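Side-chain contact in phenazine-1-carboxylate N-methyltransferase (Pseudomonas aeruginosa, PDB 2IP2), which transfers a methyl group from S-adenosyl-L-methionine to phenazine-1-carboxylate, giving 5-methylphenazine-1-carboxylate on the way to the virulence pigment pyocyanin: residues F171-V174 / E180-K183. Numbering follows the deposited sequence.
Sequences FVDV and ELTK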
loop_
_atom_site.group_PDB
_atom_site.type_symbol
_atom_site.label_atom_id
_atom_site.label_comp_id
_atom_site.label_asym_id
_atom_site.label_seq_id
_atom_site.Cartn_x
_atom_site.Cartn_y
_atom_site.Cartn_z
ATOM N N PHE A 171 -26.808 21.624 22.269
ATOM C CA PHE A 171 -26.368 21.525 20.897
ATOM C C PHE A 171 -27.411 20.859 20.016
ATOM O O PHE A 171 -28.331 20.216 20.539
ATOM C CB PHE A 171 -25.031 20.785 20.830
ATOM C CG PHE A 171 -25.105 19.362 21.293
ATOM C CD1 PHE A 171 -25.448 18.342 20.387
ATOM C CD2 PHE A 171 -24.873 19.033 22.638
ATOM C CE1 PHE A 171 -25.525 17.039 20.768
ATOM C CE2 PHE A 171 -24.923 17.699 23.055
ATOM C CZ PHE A 171 -25.256 16.692 22.124
ATOM N N VAL A 172 -27.255 21.008 18.692
ATOM C CA VAL A 172 -28.133 20.341 17.694
ATOM C C VAL A 172 -27.223 19.643 16.700
ATOM O O VAL A 172 -26.397 20.293 16.046
ATOM C CB VAL A 172 -29.116 21.351 16.979
ATOM C CG1 VAL A 172 -29.975 20.679 15.884
ATOM C CG2 VAL A 172 -30.020 22.061 17.982
ATOM N N ASP A 173 -27.346 18.325 16.629
ATOM C CA ASP A 173 -26.550 17.491 15.751
ATOM C C ASP A 173 -27.356 17.350 14.452
ATOM O O ASP A 173 -28.264 16.531 14.377
ATOM C CB ASP A 173 -26.274 16.127 16.447
ATOM C CG ASP A 173 -25.285 15.230 15.681
ATOM O OD1 ASP A 173 -24.974 15.563 14.522
ATOM O OD2 ASP A 173 -24.856 14.147 16.234
ATOM N N VAL A 174 -27.056 18.185 13.444
ATOM C CA VAL A 174 -27.842 18.145 12.220
ATOM C C VAL A 174 -27.291 17.039 11.254
ATOM O O VAL A 174 -26.116 17.037 10.880
ATOM C CB VAL A 174 -28.122 19.612 11.596
ATOM C CG1 VAL A 174 -27.750 20.764 12.546
ATOM C CG2 VAL A 174 -27.510 19.815 10.285
ATOM N N GLU A 180 -22.993 9.018 16.678
ATOM C CA GLU A 180 -21.730 8.905 17.427
ATOM C C GLU A 180 -21.211 10.227 17.979
ATOM O O GLU A 180 -20.629 10.253 19.056
ATOM C CB GLU A 180 -20.640 8.219 16.577
ATOM C CG GLU A 180 -20.966 6.722 16.315
ATOM C CD GLU A 180 -20.907 5.854 17.600
ATOM O OE1 GLU A 180 -19.946 5.981 18.382
ATOM O OE2 GLU A 180 -21.781 4.996 17.797
ATOM N N LEU A 181 -21.403 11.311 17.226
ATOM C CA LEU A 181 -20.947 12.638 17.672
ATOM C C LEU A 181 -21.704 13.106 18.912
ATOM O O LEU A 181 -21.102 13.519 19.936
ATOM C CB LEU A 181 -21.065 13.667 16.537
ATOM C CG LEU A 181 -20.720 15.124 16.837
ATOM C CD1 LEU A 181 -19.356 15.303 17.586
ATOM C CD2 LEU A 181 -20.775 15.978 15.540
ATOM N N THR A 182 -23.023 12.978 18.848
ATOM C CA THR A 182 -23.867 13.284 20.010
ATOM C C THR A 182 -23.432 12.437 21.221
ATOM O O THR A 182 -23.258 12.963 22.327
ATOM C CB THR A 182 -25.341 13.029 19.658
ATOM O OG1 THR A 182 -25.761 14.034 18.712
ATOM C CG2 THR A 182 -26.234 13.120 20.894
ATOM N N LYS A 183 -23.212 11.141 21.002
ATOM C CA LYS A 183 -22.824 10.282 22.111
ATOM C C LYS A 183 -21.452 10.658 22.695
ATOM O O LYS A 183 -21.322 10.729 23.908
ATOM C CB LYS A 183 -22.882 8.816 21.690
ATOM C CG LYS A 183 -22.144 7.871 22.609
ATOM C CD LYS A 183 -21.862 6.603 21.844
ATOM C CE LYS A 183 -23.158 5.861 21.570
ATOM N NZ LYS A 183 -23.334 4.746 22.566
HETATM O O HOH W 1 -23.637 11.952 15.165
#
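Asp173, on strand 170-174, and Thr182, in the first turn of helix 180-188, are joined through one carboxylate oxygen. Thr182 OG1 donates to Asp173 OD2 at 2.6 Å, and OD2 receives it on its anti lone pair, the one pointing away from OD1. Thr182 N adds a weak, bent bond to OD2 (3.4 Å), and a water donates to OD2 over 2.7 Å. The same water accepts from Leu181 N at 3.1 Å. Aspartate suits the helix start as a short, charged acceptor for hydroxyl and amides, where the dipole should favour a negative charge. With CG anti to the backbone N (chi1 -173°), its side chain brings OD2 there. Threonine suits its place by having two branches: OG1 meets the acid and also the edge of the Phe171 ring, 3.6 Å from CE1, while CG2 rests 3.9 Å from CZ, on an apolar ring fit for a methyl. Met196 of strand 193-198 touches both Asp173 and Thr182, and apolar Leu181 packs on Phe157 and Ile160 of helix 154-163, its CB beside Asp173 OD2. Strand, glycine-rich turn and helix open the beta-alpha-beta unit of the Rossmann-like class I methyltransferase fold, the glycine-rich region that typically borders the S-adenosyl-L-methionine site.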